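Local coordinates for protein JSC1_58120g3 ([Leptolyngbya] sp. JSC-1, PDB 6XHH) that probably acts as a cyanobacteriochrome photosensor, its GAF domain holding a verdin-type linear tetrapyrrole that absorbs far-red light in the dark state, at residues 4-12 / 24-32; 41-52 / 63-74. All blocks are in the same frame, centred on the assembly; numbering follows the deposited sequence.

Contact 1 (4-12 / 24-32); sequences ALNRVITKI and TTTQEVRRL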
loop_
_atom_site.group_PDB
_atom_site.type_symbol
_atom_site.label_atom_id
_atom_site.label_comp_id
_atom_site.label_asym_id
_atom_site.label_seq_id
_atom_site.Cartn_x
_atom_site.Cartn_y
_atom_site.Cartn_z
ATOM N N ALA A 4 -13.450 12.442 2.123
ATOM C CA ALA A 4 -13.199 11.013 2.265
ATOM C C ALA A 4 -12.099 10.752 3.290
ATOM O O ALA A 4 -12.237 9.873 4.146
ATOM C CB ALA A 4 -12.838 10.400 0.910
ATOM N N LEU A 5 -11.004 11.520 3.228
ATOM C CA LEU A 5 -9.931 11.349 4.205
ATOM C C LEU A 5 -10.415 11.621 5.621
ATOM O O LEU A 5 -10.090 10.874 6.548
ATOM C CB LEU A 5 -8.755 12.266 3.880
ATOM C CG LEU A 5 -7.585 12.243 4.864
ATOM C CD1 LEU A 5 -6.979 10.844 4.957
ATOM C CD2 LEU A 5 -6.533 13.227 4.377
ATOM N N ASN A 6 -11.173 12.702 5.814
ATOM C CA ASN A 6 -11.650 13.023 7.153
ATOM C C ASN A 6 -12.526 11.904 7.698
ATOM O O ASN A 6 -12.467 11.583 8.889
ATOM C CB ASN A 6 -12.409 14.348 7.134
ATOM C CG ASN A 6 -13.028 14.676 8.471
ATOM O OD1 ASN A 6 -12.321 14.929 9.447
ATOM N ND2 ASN A 6 -14.356 14.669 8.528
ATOM N N ARG A 7 -13.322 11.281 6.827
ATOM C CA ARG A 7 -14.127 10.131 7.222
ATOM C C ARG A 7 -13.246 8.974 7.669
ATOM O O ARG A 7 -13.513 8.336 8.692
ATOM C CB ARG A 7 -15.020 9.701 6.060
ATOM C CG ARG A 7 -16.107 8.722 6.445
ATOM C CD ARG A 7 -16.765 8.113 5.215
ATOM N NE ARG A 7 -15.965 7.033 4.643
ATOM C CZ ARG A 7 -15.922 5.799 5.137
ATOM N NH1 ARG A 7 -16.623 5.499 6.226
ATOM N NH2 ARG A 7 -15.171 4.872 4.554
ATOM N N VAL A 8 -12.191 8.683 6.901
ATOM C CA VAL A 8 -11.281 7.597 7.259
ATOM C C VAL A 8 -10.626 7.874 8.608
ATOM O O VAL A 8 -10.578 7.005 9.484
ATOM C CB VAL A 8 -10.228 7.389 6.153
ATOM C CG1 VAL A 8 -9.229 6.320 6.555
ATOM C CG2 VAL A 8 -10.888 7.024 4.837
ATOM N N ILE A 9 -10.114 9.097 8.798
ATOM C CA ILE A 9 -9.427 9.430 10.046
ATOM C C ILE A 9 -10.378 9.327 11.232
ATOM O O ILE A 9 -9.999 8.866 12.315
ATOM C CB ILE A 9 -8.791 10.832 9.945
ATOM C CG1 ILE A 9 -7.782 10.872 8.798
ATOM C CG2 ILE A 9 -8.129 11.223 11.261
ATOM C CD1 ILE A 9 -7.161 12.235 8.582
ATOM N N THR A 10 -11.630 9.754 11.046
ATOM C CA THR A 10 -12.634 9.615 12.094
ATOM C C THR A 10 -12.785 8.160 12.526
ATOM O O THR A 10 -12.713 7.847 13.721
ATOM C CB THR A 10 -13.970 10.178 11.608
ATOM O OG1 THR A 10 -13.825 11.581 11.341
ATOM C CG2 THR A 10 -15.054 9.975 12.660
ATOM N N LYS A 11 -12.960 7.248 11.559
ATOM C CA LYS A 11 -13.139 5.837 11.899
ATOM C C LYS A 11 -11.912 5.277 12.609
ATOM O O LYS A 11 -12.033 4.509 13.575
ATOM C CB LYS A 11 -13.444 5.027 10.636
ATOM C CG LYS A 11 -14.775 5.351 9.987
ATOM C CD LYS A 11 -15.942 5.043 10.919
ATOM C CE LYS A 11 -15.881 3.618 11.451
ATOM N NZ LYS A 11 -15.809 2.608 10.365
ATOM N N ILE A 12 -10.719 5.668 12.153
ATOM C CA ILE A 12 -9.478 5.202 12.763
ATOM C C ILE A 12 -9.402 5.612 14.226
ATOM O O ILE A 12 -8.994 4.825 15.089
ATOM C CB ILE A 12 -8.274 5.737 11.966
ATOM C CG1 ILE A 12 -8.088 4.920 10.691
ATOM C CG2 ILE A 12 -7.022 5.760 12.836
ATOM C CD1 ILE A 12 -7.078 5.515 9.731
ATOM N N THR A 24 -9.706 -1.420 10.864
ATOM C CA THR A 24 -10.575 -0.348 10.396
ATOM C C THR A 24 -9.983 0.361 9.186
ATOM O O THR A 24 -10.708 0.700 8.242
ATOM C CB THR A 24 -10.805 0.647 11.534
ATOM O OG1 THR A 24 -11.424 -0.040 12.625
ATOM C CG2 THR A 24 -11.689 1.788 11.090
ATOM N N THR A 25 -8.671 0.607 9.205
ATOM C CA THR A 25 -8.027 1.299 8.096
ATOM C C THR A 25 -8.151 0.511 6.797
ATOM O O THR A 25 -8.590 1.050 5.773
ATOM C CB THR A 25 -6.563 1.567 8.429
ATOM O OG1 THR A 25 -6.500 2.421 9.585
ATOM C CG2 THR A 25 -5.882 2.253 7.274
ATOM N N THR A 26 -7.802 -0.780 6.824
ATOM C CA THR A 26 -7.870 -1.560 5.588
ATOM C C THR A 26 -9.308 -1.663 5.085
ATOM O O THR A 26 -9.554 -1.570 3.875
ATOM C CB THR A 26 -7.255 -2.958 5.761
ATOM O OG1 THR A 26 -7.895 -3.661 6.820
ATOM C CG2 THR A 26 -5.767 -2.892 6.039
ATOM N N GLN A 27 -10.272 -1.830 6.002
ATOM C CA GLN A 27 -11.680 -1.908 5.621
ATOM C C GLN A 27 -12.156 -0.612 4.988
ATOM O O GLN A 27 -12.831 -0.627 3.952
ATOM C CB GLN A 27 -12.534 -2.239 6.847
ATOM C CG GLN A 27 -12.328 -3.645 7.414
ATOM C CD GLN A 27 -13.451 -4.096 8.350
ATOM O OE1 GLN A 27 -14.574 -3.585 8.297
ATOM N NE2 GLN A 27 -13.140 -5.046 9.224
ATOM N N GLU A 28 -11.829 0.522 5.606
ATOM C CA GLU A 28 -12.351 1.791 5.105
ATOM C C GLU A 28 -11.739 2.157 3.758
ATOM O O GLU A 28 -12.443 2.640 2.865
ATOM C CB GLU A 28 -12.103 2.897 6.127
ATOM C CG GLU A 28 -12.866 2.721 7.410
ATOM C CD GLU A 28 -14.334 2.466 7.179
ATOM O OE1 GLU A 28 -14.924 3.136 6.302
ATOM O OE2 GLU A 28 -14.891 1.595 7.879
ATOM N N VAL A 29 -10.434 1.949 3.591
ATOM C CA VAL A 29 -9.816 2.218 2.297
ATOM C C VAL A 29 -10.387 1.305 1.216
ATOM O O VAL A 29 -10.632 1.748 0.085
ATOM C CB VAL A 29 -8.285 2.095 2.392
ATOM C CG1 VAL A 29 -7.674 2.175 0.997
ATOM C CG2 VAL A 29 -7.724 3.194 3.293
ATOM N N ARG A 30 -10.600 0.021 1.534
ATOM C CA ARG A 30 -11.130 -0.905 0.530
ATOM C C ARG A 30 -12.528 -0.492 0.081
ATOM O O ARG A 30 -12.830 -0.483 -1.118
ATOM C CB ARG A 30 -11.151 -2.339 1.070
ATOM C CG ARG A 30 -11.246 -3.387 -0.048
ATOM C CD ARG A 30 -11.960 -4.681 0.372
ATOM N NE ARG A 30 -13.252 -4.406 0.997
ATOM C CZ ARG A 30 -14.351 -4.032 0.345
ATOM N NH1 ARG A 30 -15.467 -3.796 1.024
ATOM N NH2 ARG A 30 -14.348 -3.884 -0.977
ATOM N N ARG A 31 -13.392 -0.150 1.041
ATOM C CA ARG A 31 -14.744 0.322 0.740
ATOM C C ARG A 31 -14.709 1.597 -0.101
ATOM O O ARG A 31 -15.423 1.723 -1.104
ATOM C CB ARG A 31 -15.483 0.571 2.063
ATOM C CG ARG A 31 -16.943 0.997 1.942
ATOM C CD ARG A 31 -17.578 1.209 3.328
ATOM N NE ARG A 31 -17.600 2.615 3.729
ATOM C CZ ARG A 31 -18.704 3.352 3.821
ATOM N NH1 ARG A 31 -19.886 2.822 3.543
ATOM N NH2 ARG A 31 -18.625 4.624 4.194
ATOM N N LEU A 32 -13.884 2.561 0.315
ATOM C CA LEU A 32 -13.784 3.840 -0.381
ATOM C C LEU A 32 -13.397 3.652 -1.844
ATOM O O LEU A 32 -14.013 4.235 -2.744
ATOM C CB LEU A 32 -12.759 4.714 0.337
ATOM C CG LEU A 32 -12.455 6.075 -0.285
ATOM C CD1 LEU A 32 -13.707 6.928 -0.282
ATOM C CD2 LEU A 32 -11.334 6.763 0.483
#

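Contact 2 (41-52 / 63-74); sequences YKFREDYFGDFI and LVGSGWEDPYLN. With M1V (mesobiliverdin IX(alpha)), chain C.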
loop_
_atom_site.group_PDB
_atom_site.type_symbol
_atom_site.label_atom_id
_atom_site.label_comp_id
_atom_site.label_asym_id
_atom_site.label_seq_id
_atom_site.Cartn_x
_atom_site.Cartn_y
_atom_site.Cartn_z
ATOM N N TYR A 41 1.456 -4.166 5.532
ATOM C CA TYR A 41 2.597 -5.063 5.468
ATOM C C TYR A 41 3.733 -4.433 6.249
ATOM O O TYR A 41 4.034 -3.245 6.070
ATOM C CB TYR A 41 2.971 -5.281 4.003
ATOM C CG TYR A 41 4.288 -5.926 3.642
ATOM C CD1 TYR A 41 5.446 -5.165 3.554
ATOM C CD2 TYR A 41 4.342 -7.251 3.244
ATOM C CE1 TYR A 41 6.646 -5.719 3.143
ATOM C CE2 TYR A 41 5.542 -7.831 2.827
ATOM C CZ TYR A 41 6.686 -7.049 2.776
ATOM O OH TYR A 41 7.867 -7.615 2.362
ATOM N N LYS A 42 4.328 -5.214 7.139
ATOM C CA LYS A 42 5.374 -4.728 8.024
ATOM C C LYS A 42 6.743 -5.217 7.567
ATOM O O LYS A 42 6.947 -6.423 7.378
ATOM C CB LYS A 42 5.108 -5.182 9.457
ATOM C CG LYS A 42 6.204 -4.787 10.425
ATOM C CD LYS A 42 5.823 -5.166 11.851
ATOM C CE LYS A 42 6.880 -4.634 12.810
ATOM N NZ LYS A 42 6.589 -4.883 14.247
ATOM N N PHE A 43 7.680 -4.288 7.417
ATOM C CA PHE A 43 9.050 -4.650 7.084
ATOM C C PHE A 43 9.747 -5.341 8.252
ATOM O O PHE A 43 9.642 -4.916 9.408
ATOM C CB PHE A 43 9.857 -3.418 6.700
ATOM C CG PHE A 43 9.639 -2.949 5.297
ATOM C CD1 PHE A 43 9.778 -3.806 4.220
ATOM C CD2 PHE A 43 9.304 -1.618 5.066
ATOM C CE1 PHE A 43 9.584 -3.341 2.920
ATOM C CE2 PHE A 43 9.092 -1.146 3.777
ATOM C CZ PHE A 43 9.246 -2.010 2.702
ATOM N N ARG A 44 10.482 -6.400 7.936
ATOM C CA ARG A 44 11.498 -6.920 8.833
ATOM C C ARG A 44 12.735 -6.036 8.753
ATOM O O ARG A 44 12.798 -5.074 7.982
ATOM C CB ARG A 44 11.862 -8.356 8.468
ATOM C CG ARG A 44 10.692 -9.272 8.224
ATOM C CD ARG A 44 11.187 -10.641 7.788
ATOM N NE ARG A 44 10.087 -11.443 7.275
ATOM C CZ ARG A 44 10.240 -12.499 6.484
ATOM N NH1 ARG A 44 11.454 -12.872 6.101
ATOM N NH2 ARG A 44 9.174 -13.148 6.048
ATOM N N GLU A 45 13.751 -6.384 9.546
ATOM C CA GLU A 45 14.959 -5.574 9.583
ATOM C C GLU A 45 15.709 -5.581 8.257
ATOM O O GLU A 45 16.489 -4.656 7.995
ATOM C CB GLU A 45 15.865 -6.064 10.713
ATOM C CG GLU A 45 16.102 -7.571 10.745
ATOM C CD GLU A 45 17.062 -8.039 9.659
ATOM O OE1 GLU A 45 17.989 -7.272 9.331
ATOM O OE2 GLU A 45 16.887 -9.157 9.122
ATOM N N ASP A 46 15.514 -6.605 7.430
ATOM C CA ASP A 46 16.198 -6.682 6.140
ATOM C C ASP A 46 15.326 -6.227 4.979
ATOM O O ASP A 46 15.717 -6.400 3.817
ATOM C CB ASP A 46 16.715 -8.104 5.881
ATOM C CG ASP A 46 15.622 -9.168 5.962
ATOM O OD1 ASP A 46 14.442 -8.817 6.173
ATOM O OD2 ASP A 46 15.948 -10.378 5.812
ATOM N N TYR A 47 14.167 -5.641 5.268
ATOM C CA TYR A 47 13.216 -5.133 4.287
ATOM C C TYR A 47 12.603 -6.243 3.445
ATOM O O TYR A 47 11.970 -5.953 2.428
ATOM C CB TYR A 47 13.834 -4.039 3.410
ATOM C CG TYR A 47 14.158 -2.819 4.258
ATOM C CD1 TYR A 47 13.184 -1.875 4.563
ATOM C CD2 TYR A 47 15.431 -2.644 4.799
ATOM C CE1 TYR A 47 13.471 -0.778 5.369
ATOM C CE2 TYR A 47 15.726 -1.546 5.596
ATOM C CZ TYR A 47 14.750 -0.618 5.875
ATOM O OH TYR A 47 15.054 0.475 6.675
ATOM N N PHE A 48 12.770 -7.505 3.840
ATOM C CA PHE A 48 11.700 -8.468 3.638
ATOM C C PHE A 48 10.537 -8.070 4.549
ATOM O O PHE A 48 10.601 -7.073 5.270
ATOM C CB PHE A 48 12.187 -9.884 3.941
ATOM C CG PHE A 48 13.232 -10.391 2.983
ATOM C CD1 PHE A 48 13.401 -9.826 1.726
ATOM C CD2 PHE A 48 14.038 -11.465 3.346
ATOM C CE1 PHE A 48 14.347 -10.336 0.844
ATOM C CE2 PHE A 48 14.990 -11.970 2.476
ATOM C CZ PHE A 48 15.156 -11.405 1.229
ATOM N N GLY A 49 9.448 -8.824 4.534
ATOM C CA GLY A 49 8.310 -8.368 5.315
ATOM C C GLY A 49 7.155 -9.343 5.279
ATOM O O GLY A 49 7.171 -10.347 4.558
ATOM N N ASP A 50 6.140 -9.026 6.083
ATOM C CA ASP A 50 5.012 -9.914 6.324
ATOM C C ASP A 50 3.700 -9.141 6.301
ATOM O O ASP A 50 3.639 -7.979 6.710
ATOM C CB ASP A 50 5.167 -10.628 7.674
ATOM C CG ASP A 50 6.496 -11.348 7.787
ATOM O OD1 ASP A 50 6.557 -12.510 7.341
ATOM O OD2 ASP A 50 7.479 -10.743 8.277
ATOM N N PHE A 51 2.654 -9.792 5.794
ATOM C CA PHE A 51 1.315 -9.211 5.813
ATOM C C PHE A 51 0.734 -9.262 7.231
ATOM O O PHE A 51 0.561 -10.350 7.796
ATOM C CB PHE A 51 0.402 -9.963 4.846
ATOM C CG PHE A 51 0.775 -9.802 3.408
ATOM C CD1 PHE A 51 0.315 -8.712 2.679
ATOM C CD2 PHE A 51 1.584 -10.736 2.780
ATOM C CE1 PHE A 51 0.646 -8.568 1.345
ATOM C CE2 PHE A 51 1.942 -10.591 1.449
ATOM C CZ PHE A 51 1.463 -9.517 0.723
ATOM N N ILE A 52 0.384 -8.101 7.782
ATOM C CA ILE A 52 -0.128 -8.003 9.147
ATOM C C ILE A 52 -1.649 -7.960 9.189
ATOM O O ILE A 52 -2.267 -8.612 10.032
ATOM C CB ILE A 52 0.466 -6.760 9.838
ATOM C CG1 ILE A 52 1.984 -6.812 9.767
ATOM C CG2 ILE A 52 -0.045 -6.647 11.279
ATOM C CD1 ILE A 52 2.570 -8.031 10.393
ATOM N N LEU A 63 -3.914 -13.259 2.792
ATOM C CA LEU A 63 -2.472 -13.044 2.789
ATOM C C LEU A 63 -1.880 -12.894 4.181
ATOM O O LEU A 63 -0.669 -13.094 4.344
ATOM C CB LEU A 63 -2.113 -11.803 1.961
ATOM C CG LEU A 63 -2.685 -11.861 0.547
ATOM C CD1 LEU A 63 -2.175 -10.655 -0.217
ATOM C CD2 LEU A 63 -2.312 -13.161 -0.149
ATOM N N VAL A 64 -2.687 -12.539 5.186
ATOM C CA VAL A 64 -2.141 -12.392 6.525
ATOM C C VAL A 64 -1.582 -13.733 6.977
ATOM O O VAL A 64 -2.174 -14.792 6.728
ATOM C CB VAL A 64 -3.202 -11.860 7.498
ATOM C CG1 VAL A 64 -2.693 -11.942 8.933
ATOM C CG2 VAL A 64 -3.545 -10.414 7.156
ATOM N N GLY A 65 -0.420 -13.688 7.636
ATOM C CA GLY A 65 0.347 -14.864 7.964
ATOM C C GLY A 65 1.497 -15.124 7.013
ATOM O O GLY A 65 2.485 -15.754 7.407
ATOM N N SER A 66 1.398 -14.635 5.788
ATOM C CA SER A 66 2.360 -14.918 4.738
ATOM C C SER A 66 3.384 -13.798 4.640
ATOM O O SER A 66 3.137 -12.658 5.033
ATOM C CB SER A 66 1.647 -15.097 3.391
ATOM O OG SER A 66 0.868 -16.287 3.382
ATOM N N GLY A 67 4.548 -14.141 4.105
ATOM C CA GLY A 67 5.570 -13.147 3.862
ATOM C C GLY A 67 5.818 -12.898 2.390
ATOM O O GLY A 67 5.481 -13.721 1.530
ATOM N N TRP A 68 6.411 -11.751 2.089
ATOM C CA TRP A 68 6.956 -11.467 0.764
ATOM C C TRP A 68 8.393 -11.022 0.978
ATOM O O TRP A 68 8.637 -9.975 1.592
ATOM C CB TRP A 68 6.123 -10.404 0.049
ATOM C CG TRP A 68 6.534 -10.055 -1.348
ATOM C CD1 TRP A 68 7.683 -10.405 -2.001
ATOM C CD2 TRP A 68 5.767 -9.276 -2.268
ATOM N NE1 TRP A 68 7.674 -9.883 -3.285
ATOM C CE2 TRP A 68 6.507 -9.184 -3.465
ATOM C CE3 TRP A 68 4.519 -8.650 -2.197
ATOM C CZ2 TRP A 68 6.027 -8.489 -4.579
ATOM C CZ3 TRP A 68 4.058 -7.958 -3.294
ATOM C CH2 TRP A 68 4.802 -7.880 -4.459
ATOM N N GLU A 69 9.340 -11.837 0.509
ATOM C CA GLU A 69 10.765 -11.543 0.639
ATOM C C GLU A 69 11.249 -11.007 -0.705
ATOM O O GLU A 69 11.772 -11.735 -1.557
ATOM C CB GLU A 69 11.549 -12.783 1.082
ATOM C CG GLU A 69 11.020 -13.377 2.391
ATOM C CD GLU A 69 11.786 -14.597 2.850
ATOM O OE1 GLU A 69 12.443 -15.246 2.007
ATOM O OE2 GLU A 69 11.708 -14.915 4.052
ATOM N N ASP A 70 11.077 -9.701 -0.893
ATOM C CA ASP A 70 11.405 -9.101 -2.175
ATOM C C ASP A 70 12.897 -8.821 -2.249
ATOM O O ASP A 70 13.400 -7.994 -1.480
ATOM C CB ASP A 70 10.626 -7.817 -2.403
ATOM C CG ASP A 70 10.818 -7.281 -3.811
ATOM O OD1 ASP A 70 11.947 -6.847 -4.122
ATOM O OD2 ASP A 70 9.846 -7.287 -4.586
ATOM N N PRO A 71 13.633 -9.460 -3.165
ATOM C CA PRO A 71 15.091 -9.281 -3.203
ATOM C C PRO A 71 15.512 -7.876 -3.554
ATOM O O PRO A 71 16.567 -7.424 -3.094
ATOM C CB PRO A 71 15.541 -10.277 -4.287
ATOM C CG PRO A 71 14.416 -11.203 -4.485
ATOM C CD PRO A 71 13.172 -10.423 -4.178
ATOM N N TYR A 72 14.728 -7.183 -4.379
ATOM C CA TYR A 72 15.045 -5.807 -4.732
ATOM C C TYR A 72 14.903 -4.888 -3.528
ATOM O O TYR A 72 15.769 -4.047 -3.271
ATOM C CB TYR A 72 14.137 -5.343 -5.870
ATOM C CG TYR A 72 14.428 -3.946 -6.348
ATOM C CD1 TYR A 72 13.768 -2.852 -5.808
ATOM C CD2 TYR A 72 15.359 -3.721 -7.348
ATOM C CE1 TYR A 72 14.046 -1.563 -6.246
ATOM C CE2 TYR A 72 15.642 -2.432 -7.792
ATOM C CZ TYR A 72 14.971 -1.357 -7.236
ATOM O OH TYR A 72 15.227 -0.066 -7.644
ATOM N N LEU A 73 13.791 -5.005 -2.804
ATOM C CA LEU A 73 13.610 -4.196 -1.601
ATOM C C LEU A 73 14.696 -4.482 -0.565
ATOM O O LEU A 73 15.104 -3.577 0.177
ATOM C CB LEU A 73 12.213 -4.437 -1.011
ATOM C CG LEU A 73 11.012 -3.947 -1.841
ATOM C CD1 LEU A 73 9.725 -4.062 -1.077
ATOM C CD2 LEU A 73 11.196 -2.510 -2.310
ATOM N N ASN A 74 15.180 -5.723 -0.502
ATOM C CA ASN A 74 16.262 -6.048 0.425
ATOM C C ASN A 74 17.563 -5.389 -0.013
ATOM O O ASN A 74 18.233 -4.722 0.786
ATOM C CB ASN A 74 16.417 -7.569 0.510
ATOM C CG ASN A 74 17.669 -8.007 1.270
ATOM O OD1 ASN A 74 18.542 -8.676 0.713
ATOM N ND2 ASN A 74 17.737 -7.670 2.542
HETATM O OA M1V C . 9.640 -10.996 -5.155
HETATM C C1A M1V C . 10.433 -10.659 -6.021
HETATM N NA M1V C . 10.622 -9.393 -6.414
HETATM C C2A M1V C . 11.283 -11.524 -6.739
HETATM C CMA M1V C . 11.361 -13.025 -6.580
HETATM C C3A M1V C . 12.032 -10.752 -7.625
HETATM C CAA M1V C . 13.050 -11.223 -8.592
HETATM C CBA M1V C . 14.435 -10.639 -8.308
HETATM C C4A M1V C . 11.596 -9.353 -7.417
HETATM C CHA M1V C . 12.108 -8.276 -8.087
HETATM C C1B M1V C . 11.791 -6.848 -7.984
HETATM C C2B M1V C . 12.406 -5.891 -8.833
HETATM C CMB M1V C . 13.406 -6.191 -9.923
HETATM C C3B M1V C . 11.914 -4.667 -8.493
HETATM C CAB M1V C . 12.275 -3.340 -9.136
HETATM C CBB M1V C . 11.112 -2.843 -10.011
HETATM C CGB M1V C . 10.946 -3.727 -11.228
HETATM O O2B M1V C . 11.827 -3.734 -12.121
HETATM O O1B M1V C . 9.941 -4.460 -11.369
HETATM N NB M1V C . 10.959 -6.205 -7.150
HETATM C C4B M1V C . 11.001 -4.882 -7.418
HETATM C CHB M1V C . 10.316 -3.818 -6.812
HETATM C C1C M1V C . 9.247 -3.785 -5.904
HETATM C C2C M1V C . 8.503 -2.622 -5.662
HETATM C CAC M1V C . 8.799 -1.267 -6.269
HETATM C CBC M1V C . 9.935 -0.709 -5.368
HETATM C CGC M1V C . 10.752 0.426 -5.968
HETATM O O2C M1V C . 10.480 0.882 -7.101
HETATM O O1C M1V C . 11.723 0.919 -5.340
HETATM C C3C M1V C . 7.533 -2.945 -4.717
HETATM C CMC M1V C . 6.514 -1.985 -4.169
HETATM N NC M1V C . 8.724 -4.807 -5.142
HETATM C C4C M1V C . 7.672 -4.315 -4.412
HETATM C CHC M1V C . 6.979 -5.180 -3.515
HETATM C C1D M1V C . 5.810 -4.996 -2.819
HETATM C C2D M1V C . 5.570 -5.409 -1.479
HETATM C CMD M1V C . 6.576 -6.071 -0.570
HETATM N ND M1V C . 4.637 -4.445 -3.316
HETATM C C4D M1V C . 3.708 -4.474 -2.336
HETATM O OD M1V C . 2.561 -4.051 -2.484
HETATM C C3D M1V C . 4.287 -5.076 -1.173
HETATM C CAD M1V C . 3.613 -5.287 0.160
HETATM C CBD M1V C . 2.659 -6.457 0.057
HETATM O O HOH W 1 8.792 -15.432 4.309
HETATM O O HOH W 2 10.241 -7.451 0.798
HETATM O O HOH W 3 4.862 -14.335 7.860
HETATM O O HOH W 4 2.142 -12.436 8.338
#

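Contact 1 (4-12 / 24-32)
E28 meets R7 and K11 across an antiparallel helix pair, where helix 2-13 packs against helix 18-33 beside the GAF domain's sheet. The two short axes come within 9.5 Å at an angle of 156°. From its CB, which looks onto V8 CG1 and the end of R7, the E28 chain runs to CG, 4.0 Å from K11 CB, so its aliphatic part lies on that of the lysine. The chain then bends at chi2 (-50°), and its carboxylate divides its oxygens between two cations. OE2 receives K11 NZ at 2.8 Å in a salt bridge; the lysine reaches it by bending at every torsion from chi2 to chi4, crossing the glutamate at about a right angle. OE1 lies beside the rim of the R7 guanidinium and forms a salt bridge with R7 NH2, modelled too short to take literally, plus a weak bond from R7 NH1. R31 NH2 comes close over one face of that guanidinium as a like charge, without a hydrogen bond; a long ionic contact from R31 NE to E28 OE1 ties it in. Glutamate suits this position because its single negative charge probably eases the repulsion among three basic chains, though it cannot balance them all. Beside the charges the seam is apolar: small A4 fits against the branched end of L32, its CB 3.8 Å from L32 CD1, and V8 CG2 lies loosely by L32 CD2. L5 and T25 turn to helix 157-178. At the other end, T24 OG1 bonds S20 O within its own helix, while T24 CG2 packs 3.7 Å from K11 CB.

Contact 2 (41-52 / 63-74)
The chromophore pocket of the GAF domain is walled here by the hairpin of strands 49-56 and 67-68 and by the start of helix 71-75. D50 and G67 form a non-hydrogen-bonded antiparallel pair; beside them W68 N donates to G49 O at 2.9 Å, and F51 N bonds S66 O. W68 O receives the Y41 hydroxyl in the carbonyl plane at 2.6 Å. G49 suits its place because a CB there would run into the Y41 ring. W68 swings its indole away from its own backbone N (chi1 -177°) and lays it on the D-ring side of the bilin, CH2 lying 3.5 Å from C1D, and sends NE1 to the bilin carbonyl OA. Replacing the indole with an alanine is likely to leave OA without this donor and open a gap beside the bilin methyl CMD. D70 works in two directions: OD1 caps the helix by accepting from L73 N, while OD2 accepts from the bilin nitrogens NA and NB. F51 is sandwiched between Y41 and L63 CB, its CE1 meeting the bilin ethyl carbon CBD. On the outer side, R44 NE and NH2 each bond one oxygen of D50, OD2 and OD1, and R44 NH1 reaches E69 OE2 at 2.9 Å. E69 CB makes a CH-pi contact over the face of the F48 ring, 3.4 Å from its centroid. Farther on, N74 ND2 donates to a lone pair of D46 O at 2.7 Å, nearly straight at 171°.

Overall arrangement
From the N terminus, the chain runs through helix 2-13, turns back and closes contact 1 against helix 18-33. That loop is complete before the chain enters strand 37-43, which opens contact 2. The second loop passes out along strand 49-56 and returns through 63-74, so the two contacts stand in series, neither nested nor crossed. The centres of contact 1 and contact 2 lie about 24 Å apart, on opposite sides of the chain's centre; the nearest atoms of contact 1 and contact 2 are about 7 Å apart. Contact 1 joins two helices of the bundle that also includes helix 157-178; contact 2 ties the edge of the antiparallel sheet to the bilin. Strand 37-43 runs between, touched by V29 of helix 18-33 and contributing Y41.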